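Local coordinates for protein putative pectin lyase (Geobacillus virus E2, PDB 7CHU) that forms the trimeric tailspike of a thermophilic bacteriophage and probably binds or cleaves polysaccharide on the host cell surface, at residues H290-S295 with N300-P305; Q415-S420 with V461-L466; N493-D498 with N502-K507. One frame throughout, in Å; residues are numbered along the deposited sequence.

Interaction 1: H290-S295 with N300-P305; sequences HGKDPS and NNPNTP
Asp293 and Asn301 hold the two arms of a loop together. The loop runs between strands 288-290 and 307-309 of the parallel beta-helix, a fold shared with pectate lyases. Asp293 can be followed outward. Its CB packs on the side-chain amide of Asn301, 3.6 Å from ND2. CG comes next and sits beside the backbone of Asn300. OD2 then accepts a hydrogen bond from Asn300 N at 2.7 Å, on the anti lone pair. The other oxygen, OD1, turns back along its own segment. It takes Ser295 N at 2.9 Å, which makes an Asx turn, and Ser295 OG on its syn lone pair. Because CG of Asp293 is anti to the backbone N (chi1 176°), the carboxylate reaches over to the other arm.

Asn301 returns the grip with its amide. OD1 accepts from Asp293 N at 2.7 Å, with the donor tilted 35° from the carbonyl plane. A weak bond from Lys292 N reaches the same oxygen. ND2 gives a fairly straight bond of 3.0 Å to Asp293 O, lying in the amide plane and on a lone pair of the acceptor. ND2 also bonds Pro298 O, inside the loop, and Asp293 O has a second donor in Gln323 of strand 320-324.

Lys292 flanks this polar core. Its CB packs on Pro302 CD, and its extended chain passes Asn300, with CE 3.4 Å from Asn300 OD1. NZ goes on to Asn264.

The chemistry is amide and carboxylate gripping main chain in a loop without regular strand pairing. Both ends of the Asn301 amide are bonded, which fixes its flip. Both Asp293 oxygens accept backbone N-H groups, one in each segment, which holds the carboxylate in place.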
loop_
_atom_site.group_PDB
_atom_site.type_symbol
_atom_site.label_atom_id
_atom_site.label_comp_id
_atom_site.label_asym_id
_atom_site.label_seq_id
_atom_site.Cartn_x
_atom_site.Cartn_y
_atom_site.Cartn_z
ATOM N N HIS A 290 -10.187 -13.541 7.005
ATOM C CA HIS A 290 -11.099 -13.581 8.149
ATOM C C HIS A 290 -11.824 -14.924 8.178
ATOM O O HIS A 290 -12.395 -15.338 7.175
ATOM C CB HIS A 290 -12.096 -12.423 8.024
ATOM C CG HIS A 290 -12.865 -12.110 9.268
ATOM N ND1 HIS A 290 -13.860 -12.930 9.757
ATOM C CD2 HIS A 290 -12.862 -11.011 10.060
ATOM C CE1 HIS A 290 -14.408 -12.368 10.824
ATOM N NE2 HIS A 290 -13.819 -11.203 11.025
ATOM N N GLY A 291 -11.834 -15.580 9.325
ATOM C CA GLY A 291 -12.376 -16.913 9.402
ATOM C C GLY A 291 -13.886 -16.964 9.293
ATOM O O GLY A 291 -14.590 -15.960 9.148
ATOM N N LYS A 292 -14.387 -18.195 9.368
ATOM C CA LYS A 292 -15.784 -18.500 9.102
ATOM C C LYS A 292 -16.663 -18.308 10.329
ATOM O O LYS A 292 -17.794 -17.835 10.210
ATOM C CB LYS A 292 -15.904 -19.945 8.601
ATOM C CG LYS A 292 -17.318 -20.365 8.250
ATOM C CD LYS A 292 -17.330 -21.760 7.672
ATOM C CE LYS A 292 -18.731 -22.121 7.258
ATOM N NZ LYS A 292 -18.711 -23.330 6.442
ATOM N N ASP A 293 -16.153 -18.654 11.510
ATOM C CA ASP A 293 -16.960 -18.752 12.726
ATOM C C ASP A 293 -16.233 -18.024 13.851
ATOM O O ASP A 293 -15.302 -18.578 14.459
ATOM C CB ASP A 293 -17.213 -20.219 13.063
ATOM C CG ASP A 293 -17.958 -20.427 14.377
ATOM O OD1 ASP A 293 -18.404 -19.430 15.008
ATOM O OD2 ASP A 293 -18.106 -21.616 14.769
ATOM N N PRO A 294 -16.613 -16.783 14.154
ATOM C CA PRO A 294 -15.943 -16.055 15.243
ATOM C C PRO A 294 -16.405 -16.444 16.640
ATOM O O PRO A 294 -15.796 -15.988 17.613
ATOM C CB PRO A 294 -16.276 -14.592 14.938
ATOM C CG PRO A 294 -17.577 -14.660 14.185
ATOM C CD PRO A 294 -17.539 -15.930 13.387
ATOM N N SER A 295 -17.432 -17.288 16.773
ATOM C CA SER A 295 -17.956 -17.617 18.099
ATOM C C SER A 295 -17.021 -18.536 18.882
ATOM O O SER A 295 -16.980 -18.468 20.115
ATOM C CB SER A 295 -19.342 -18.262 17.968
ATOM O OG SER A 295 -19.243 -19.615 17.546
ATOM N N ASN A 300 -16.770 -23.882 14.012
ATOM C CA ASN A 300 -17.148 -24.303 12.667
ATOM C C ASN A 300 -16.077 -23.958 11.629
ATOM O O ASN A 300 -16.367 -23.907 10.429
ATOM C CB ASN A 300 -18.488 -23.651 12.295
ATOM C CG ASN A 300 -19.094 -24.213 11.022
ATOM O OD1 ASN A 300 -19.718 -23.480 10.240
ATOM N ND2 ASN A 300 -18.912 -25.514 10.799
ATOM N N ASN A 301 -14.872 -23.669 12.066
ATOM C CA ASN A 301 -13.894 -23.164 11.120
ATOM C C ASN A 301 -13.173 -24.315 10.438
ATOM O O ASN A 301 -12.788 -25.287 11.095
ATOM C CB ASN A 301 -12.879 -22.262 11.824
ATOM C CG ASN A 301 -13.516 -21.016 12.399
ATOM O OD1 ASN A 301 -13.828 -20.071 11.652
ATOM N ND2 ASN A 301 -13.726 -20.998 13.727
ATOM N N PRO A 302 -12.977 -24.231 9.127
ATOM C CA PRO A 302 -12.373 -25.363 8.414
ATOM C C PRO A 302 -10.927 -25.560 8.831
ATOM O O PRO A 302 -10.190 -24.600 9.080
ATOM C CB PRO A 302 -12.492 -24.968 6.933
ATOM C CG PRO A 302 -12.626 -23.450 6.943
ATOM C CD PRO A 302 -13.356 -23.121 8.233
ATOM N N ASN A 303 -10.536 -26.830 8.920
ATOM C CA ASN A 303 -9.187 -27.226 9.313
ATOM C C ASN A 303 -8.284 -27.114 8.090
ATOM O O ASN A 303 -7.988 -28.089 7.403
ATOM C CB ASN A 303 -9.196 -28.643 9.885
ATOM C CG ASN A 303 -7.835 -29.086 10.400
ATOM O OD1 ASN A 303 -6.858 -28.333 10.375
ATOM N ND2 ASN A 303 -7.767 -30.332 10.859
ATOM N N THR A 304 -7.829 -25.891 7.835
ATOM C CA THR A 304 -7.031 -25.560 6.665
ATOM C C THR A 304 -6.455 -24.164 6.874
ATOM O O THR A 304 -7.088 -23.328 7.529
ATOM C CB THR A 304 -7.895 -25.634 5.389
ATOM O OG1 THR A 304 -7.074 -25.565 4.214
ATOM C CG2 THR A 304 -8.947 -24.528 5.371
ATOM N N PRO A 305 -5.252 -23.892 6.387
ATOM C CA PRO A 305 -4.653 -22.583 6.654
ATOM C C PRO A 305 -5.387 -21.478 5.912
ATOM O O PRO A 305 -6.050 -21.717 4.896
ATOM C CB PRO A 305 -3.211 -22.740 6.161
ATOM C CG PRO A 305 -3.283 -23.842 5.146
ATOM C CD PRO A 305 -4.353 -24.775 5.633
#

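Interaction 2: Q415-S420 with V461-L466; sequences QNVYRS and VTLTTL
No flat group lies between Val417 and its two partners, Val461 and Leu463, in the antiparallel beta region that follows the parallel beta-helix; the contact is made of methyl groups alone. The ring nearby, Tyr418, follows Val417 in the chain, but its side chain leaves on the side away from 461-466. That ring meets Tyr403 edge-to-face and Arg395 in a cation-pi contact. The amide of Asn416 is also held apart from the contact, by Lys428 N and Ala432 O.

Val417 sits in the short link between strands 410-415 and 418-420. The 461-466 segment belongs to the long strand 459-469. Strand 423-426 pairs with both 418-420 and 459-469, so the two segments are separated by one strand and do not pair directly. Their backbones stay well apart, with Val417 CA and Val461 CA 8.4 Å from each other. No hydrogen bond joins them.

Val417 does the bridging with one branch. Its CG2 is anti to the backbone N and points at the other segment, while CG1 takes the crowded position between N and the carbonyl carbon (chi1 61°). Val461 offers CG2, at 4.2 Å from Val417 CG2. Leu463 comes from two residues further on and meets Val417 tip to tip.

Around the contact, Val417 also touches Ser433, and Leu463 packs on Val449 and Ala451 of strand 446-451. The methyls thus join the link after strand 410-415 to strand 459-469, beside strand 446-451. The second subunit comes close at the ends of the segments, with Gln415 and Leu466 packed against it.

Three methyl carbons form a nearly equilateral triangle: Leu463 CD2 is 4.1 Å from Val417 CG2, and Val461 CG2 is 4.5 Å from Leu463 CD2.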
loop_
_atom_site.group_PDB
_atom_site.type_symbol
_atom_site.label_atom_id
_atom_site.label_comp_id
_atom_site.label_asym_id
_atom_site.label_seq_id
_atom_site.Cartn_x
_atom_site.Cartn_y
_atom_site.Cartn_z
ATOM N N GLN A 415 22.589 -18.064 22.049
ATOM C CA GLN A 415 22.903 -18.977 20.960
ATOM C C GLN A 415 22.440 -20.378 21.351
ATOM O O GLN A 415 22.926 -20.944 22.337
ATOM C CB GLN A 415 24.404 -18.940 20.657
ATOM C CG GLN A 415 24.812 -19.823 19.493
ATOM C CD GLN A 415 24.135 -19.403 18.176
ATOM O OE1 GLN A 415 23.958 -18.213 17.910
ATOM N NE2 GLN A 415 23.756 -20.388 17.354
ATOM N N ASN A 416 21.473 -20.914 20.604
ATOM C CA ASN A 416 20.955 -22.273 20.791
ATOM C C ASN A 416 20.184 -22.425 22.099
ATOM O O ASN A 416 20.189 -23.497 22.709
ATOM C CB ASN A 416 22.057 -23.340 20.714
ATOM C CG ASN A 416 21.490 -24.755 20.542
ATOM O OD1 ASN A 416 20.428 -24.944 19.930
ATOM N ND2 ASN A 416 22.178 -25.750 21.116
ATOM N N VAL A 417 19.522 -21.362 22.543
ATOM C CA VAL A 417 18.649 -21.441 23.710
ATOM C C VAL A 417 17.783 -20.198 23.710
ATOM O O VAL A 417 18.228 -19.121 23.309
ATOM C CB VAL A 417 19.454 -21.563 25.027
ATOM C CG1 VAL A 417 20.353 -20.318 25.220
ATOM C CG2 VAL A 417 18.509 -21.725 26.229
ATOM N N TYR A 418 16.545 -20.348 24.172
ATOM C CA TYR A 418 15.660 -19.201 24.317
ATOM C C TYR A 418 14.672 -19.492 25.434
ATOM O O TYR A 418 14.408 -20.648 25.754
ATOM C CB TYR A 418 14.926 -18.863 22.995
ATOM C CG TYR A 418 13.963 -19.924 22.479
ATOM C CD1 TYR A 418 14.412 -20.974 21.669
ATOM C CD2 TYR A 418 12.606 -19.864 22.787
ATOM C CE1 TYR A 418 13.522 -21.943 21.173
ATOM C CE2 TYR A 418 11.718 -20.818 22.312
ATOM C CZ TYR A 418 12.174 -21.846 21.506
ATOM O OH TYR A 418 11.278 -22.777 21.048
ATOM N N ARG A 419 14.125 -18.431 26.028
ATOM C CA ARG A 419 13.153 -18.588 27.103
ATOM C C ARG A 419 11.738 -18.728 26.551
ATOM O O ARG A 419 11.291 -17.911 25.735
ATOM C CB ARG A 419 13.207 -17.414 28.075
ATOM C CG ARG A 419 12.082 -17.501 29.123
ATOM C CD ARG A 419 12.336 -16.631 30.303
ATOM N NE ARG A 419 11.358 -16.844 31.368
ATOM C CZ ARG A 419 11.551 -16.491 32.629
ATOM N NH1 ARG A 419 12.703 -15.922 32.993
ATOM N NH2 ARG A 419 10.597 -16.717 33.528
ATOM N N SER A 420 11.029 -19.754 27.018
ATOM C CA SER A 420 9.625 -19.968 26.664
ATOM C C SER A 420 8.834 -20.189 27.948
ATOM O O SER A 420 9.005 -21.213 28.621
ATOM C CB SER A 420 9.461 -21.158 25.719
ATOM O OG SER A 420 8.090 -21.364 25.402
ATOM N N VAL A 461 16.268 -27.071 29.218
ATOM C CA VAL A 461 17.589 -27.125 29.837
ATOM C C VAL A 461 17.675 -26.124 30.988
ATOM O O VAL A 461 16.870 -25.195 31.109
ATOM C CB VAL A 461 18.716 -26.861 28.812
ATOM C CG1 VAL A 461 18.713 -27.932 27.740
ATOM C CG2 VAL A 461 18.568 -25.461 28.186
ATOM N N THR A 462 18.671 -26.336 31.842
ATOM C CA THR A 462 19.013 -25.432 32.927
ATOM C C THR A 462 20.213 -24.607 32.502
ATOM O O THR A 462 21.197 -25.161 32.008
ATOM C CB THR A 462 19.330 -26.220 34.201
ATOM O OG1 THR A 462 18.116 -26.796 34.690
ATOM C CG2 THR A 462 19.925 -25.319 35.277
ATOM N N LEU A 463 20.119 -23.288 32.654
ATOM C CA LEU A 463 21.238 -22.412 32.331
ATOM C C LEU A 463 22.092 -22.191 33.579
ATOM O O LEU A 463 21.576 -21.818 34.639
ATOM C CB LEU A 463 20.745 -21.081 31.762
ATOM C CG LEU A 463 20.183 -21.197 30.339
ATOM C CD1 LEU A 463 19.881 -19.816 29.776
ATOM C CD2 LEU A 463 21.131 -21.968 29.420
ATOM N N THR A 464 23.387 -22.464 33.447
ATOM C CA THR A 464 24.366 -22.267 34.509
ATOM C C THR A 464 24.976 -20.877 34.381
ATOM O O THR A 464 25.445 -20.500 33.304
ATOM C CB THR A 464 25.467 -23.326 34.414
ATOM O OG1 THR A 464 24.879 -24.622 34.491
ATOM C CG2 THR A 464 26.501 -23.172 35.545
ATOM N N THR A 465 24.958 -20.115 35.466
ATOM C CA THR A 465 25.594 -18.808 35.440
ATOM C C THR A 465 27.100 -19.000 35.553
ATOM O O THR A 465 27.583 -19.638 36.496
ATOM C CB THR A 465 25.070 -17.920 36.574
ATOM O OG1 THR A 465 23.666 -17.688 36.408
ATOM C CG2 THR A 465 25.785 -16.572 36.573
ATOM N N LEU A 466 27.845 -18.451 34.598
ATOM C CA LEU A 466 29.293 -18.614 34.583
ATOM C C LEU A 466 30.045 -17.421 35.143
ATOM O O LEU A 466 31.163 -17.585 35.646
ATOM C CB LEU A 466 29.773 -18.875 33.147
ATOM C CG LEU A 466 29.003 -20.017 32.489
ATOM C CD1 LEU A 466 29.266 -20.100 30.967
ATOM C CD2 LEU A 466 29.377 -21.305 33.167
#

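Interaction 3: N493-D498 with N502-K507; sequences NSLFVD and NKLKFK
Phe496 and Lys505 face each other across a beta hairpin, with strands 494-498 and 503-507 antiparallel. The Phe496 ring turns over the neighbouring strand because its CG lies between the backbone N and the carbonyl carbon (chi1 65°). Lys505 CB then lies over one ring face, 4.2 Å from the centroid, in a CH-pi contact. Lys507 N is at the edge of the same ring, near its plane. From CB the extended Lys505 chain slants across Asp498, with CD and CE against its CB. Its NZ forms a salt bridge to Asp498 OD2 at 2.8 Å, reached on the anti side and 28° out of the carboxylate plane. NZ also has Asp501, in the turn, as a second carboxylate partner.

Leu495, Val497, Leu504 and Phe506 occupy the other sheet face. Leu495 and Leu504 cross obliquely, with their CD1 atoms 3.9 Å apart. Phe506 reaches back toward the start of the first strand, where its CD1 lies 4.1 Å from Leu495 CB. The ring tip continues past the backbone of Asn493.

This apolar face meets the partner subunits. Leu495 packs on Leu495 of both other subunits, and Val497 and Leu504 pack on Phe506 of the third. Ser494 and Leu495 also pair with a strand of the second subunit, so the sheet runs on across the trimer interface.

The main chain holds the register. Phe496 and Lys505 are a hydrogen-bonded pair, and Lys505 N to Phe496 O is 2.8 Å and almost straight. A G1 bulge at Asn493 and Ser494 closes the open end. Ser494 N gives a bond of 3.0 Å to Lys507 O, while the bond from Asn493 N to that same oxygen is weak and bent to 119°.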
loop_
_atom_site.group_PDB
_atom_site.type_symbol
_atom_site.label_atom_id
_atom_site.label_comp_id
_atom_site.label_asym_id
_atom_site.label_seq_id
_atom_site.Cartn_x
_atom_site.Cartn_y
_atom_site.Cartn_z
ATOM N N ASN A 493 50.568 -4.050 37.027
ATOM C CA ASN A 493 49.438 -4.562 37.817
ATOM C C ASN A 493 48.749 -5.729 37.115
ATOM O O ASN A 493 47.529 -5.892 37.187
ATOM C CB ASN A 493 48.447 -3.449 38.168
ATOM C CG ASN A 493 49.071 -2.383 39.086
ATOM O OD1 ASN A 493 49.650 -2.697 40.119
ATOM N ND2 ASN A 493 48.958 -1.141 38.700
ATOM N N SER A 494 49.552 -6.590 36.483
ATOM C CA SER A 494 49.054 -7.685 35.659
ATOM C C SER A 494 49.356 -9.031 36.296
ATOM O O SER A 494 50.511 -9.331 36.608
ATOM C CB SER A 494 49.688 -7.653 34.269
ATOM O OG SER A 494 49.159 -6.576 33.534
ATOM N N LEU A 495 48.325 -9.855 36.433
ATOM C CA LEU A 495 48.464 -11.246 36.851
ATOM C C LEU A 495 48.427 -12.135 35.608
ATOM O O LEU A 495 47.574 -11.945 34.734
ATOM C CB LEU A 495 47.347 -11.602 37.827
ATOM C CG LEU A 495 47.348 -12.907 38.608
ATOM C CD1 LEU A 495 48.514 -12.958 39.611
ATOM C CD2 LEU A 495 46.001 -13.010 39.305
ATOM N N PHE A 496 49.375 -13.072 35.508
ATOM C CA PHE A 496 49.512 -13.926 34.323
ATOM C C PHE A 496 50.314 -15.166 34.697
ATOM O O PHE A 496 51.008 -15.188 35.710
ATOM C CB PHE A 496 50.204 -13.197 33.166
ATOM C CG PHE A 496 51.647 -12.829 33.444
ATOM C CD1 PHE A 496 52.686 -13.478 32.792
ATOM C CD2 PHE A 496 51.958 -11.826 34.360
ATOM C CE1 PHE A 496 54.012 -13.131 33.052
ATOM C CE2 PHE A 496 53.276 -11.468 34.627
ATOM C CZ PHE A 496 54.307 -12.120 33.967
ATOM N N VAL A 497 50.229 -16.189 33.855
ATOM C CA VAL A 497 51.180 -17.295 33.865
ATOM C C VAL A 497 52.236 -17.036 32.789
ATOM O O VAL A 497 51.911 -16.870 31.604
ATOM C CB VAL A 497 50.477 -18.638 33.639
ATOM C CG1 VAL A 497 51.509 -19.760 33.531
ATOM C CG2 VAL A 497 49.507 -18.925 34.770
ATOM N N ASP A 498 53.498 -16.995 33.206
ATOM C CA ASP A 498 54.626 -16.723 32.320
ATOM C C ASP A 498 54.931 -17.938 31.439
ATOM O O ASP A 498 55.265 -19.010 31.950
ATOM C CB ASP A 498 55.839 -16.363 33.178
ATOM C CG ASP A 498 57.018 -15.844 32.372
ATOM O OD1 ASP A 498 57.065 -15.990 31.131
ATOM O OD2 ASP A 498 57.931 -15.288 32.992
ATOM N N ASN A 502 56.017 -21.285 33.015
ATOM C CA ASN A 502 54.709 -21.808 33.433
ATOM C C ASN A 502 54.424 -21.536 34.913
ATOM O O ASN A 502 53.740 -22.309 35.580
ATOM C CB ASN A 502 54.584 -23.304 33.131
ATOM C CG ASN A 502 54.625 -23.599 31.651
ATOM O OD1 ASN A 502 53.984 -22.915 30.839
ATOM N ND2 ASN A 502 55.390 -24.619 31.280
ATOM N N LYS A 503 54.922 -20.420 35.427
ATOM C CA LYS A 503 54.650 -20.012 36.794
ATOM C C LYS A 503 53.662 -18.847 36.831
ATOM O O LYS A 503 53.682 -17.969 35.953
ATOM C CB LYS A 503 55.945 -19.616 37.493
ATOM C CG LYS A 503 56.821 -20.818 37.791
ATOM C CD LYS A 503 58.086 -20.417 38.503
ATOM C CE LYS A 503 58.929 -21.646 38.827
ATOM N NZ LYS A 503 60.176 -21.189 39.485
ATOM N N LEU A 504 52.795 -18.858 37.845
ATOM C CA LEU A 504 51.914 -17.725 38.109
ATOM C C LEU A 504 52.746 -16.554 38.613
ATOM O O LEU A 504 53.481 -16.692 39.593
ATOM C CB LEU A 504 50.852 -18.094 39.140
ATOM C CG LEU A 504 49.897 -16.950 39.495
ATOM C CD1 LEU A 504 48.977 -16.623 38.313
ATOM C CD2 LEU A 504 49.062 -17.300 40.713
ATOM N N LYS A 505 52.643 -15.404 37.941
ATOM C CA LYS A 505 53.456 -14.244 38.278
ATOM C C LYS A 505 52.571 -13.010 38.288
ATOM O O LYS A 505 51.433 -13.030 37.810
ATOM C CB LYS A 505 54.627 -14.044 37.296
ATOM C CG LYS A 505 55.572 -15.233 37.201
ATOM C CD LYS A 505 56.848 -14.894 36.448
ATOM C CE LYS A 505 57.732 -16.144 36.316
ATOM N NZ LYS A 505 58.956 -15.877 35.517
ATOM N N PHE A 506 53.106 -11.944 38.873
ATOM C CA PHE A 506 52.433 -10.654 38.928
ATOM C C PHE A 506 53.446 -9.570 38.586
ATOM O O PHE A 506 54.496 -9.474 39.233
ATOM C CB PHE A 506 51.834 -10.426 40.322
ATOM C CG PHE A 506 51.041 -9.146 40.457
ATOM C CD1 PHE A 506 49.831 -9.002 39.799
ATOM C CD2 PHE A 506 51.474 -8.121 41.293
ATOM C CE1 PHE A 506 49.082 -7.839 39.940
ATOM C CE2 PHE A 506 50.734 -6.948 41.433
ATOM C CZ PHE A 506 49.528 -6.815 40.753
ATOM N N LYS A 507 53.157 -8.760 37.565
ATOM C CA LYS A 507 53.940 -7.547 37.350
ATOM C C LYS A 507 53.275 -6.428 38.133
ATOM O O LYS A 507 52.150 -6.021 37.815
ATOM C CB LYS A 507 54.049 -7.185 35.872
ATOM C CG LYS A 507 54.736 -5.850 35.629
ATOM C CD LYS A 507 54.831 -5.506 34.113
ATOM C CE LYS A 507 55.987 -6.250 33.454
ATOM N NZ LYS A 507 56.137 -5.943 31.994
#

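Overall arrangement
The three contacts follow one another along the chain and along the elongated spike, and none touches another. Interaction 1 lies on a loop of the beta-helix, where no other chain reaches its segments. Interaction 2 belongs to the antiparallel region beyond the helix, its centre about 37 Å from that of interaction 1. Interaction 3 is in the C-terminal hairpin, its centre about 34 Å from that of interaction 2 and about 70 Å from that of interaction 1. The nearest atoms of interactions 2 and 3 are about 16 Å apart. Both touch the second subunit, and interaction 3 also meets the third.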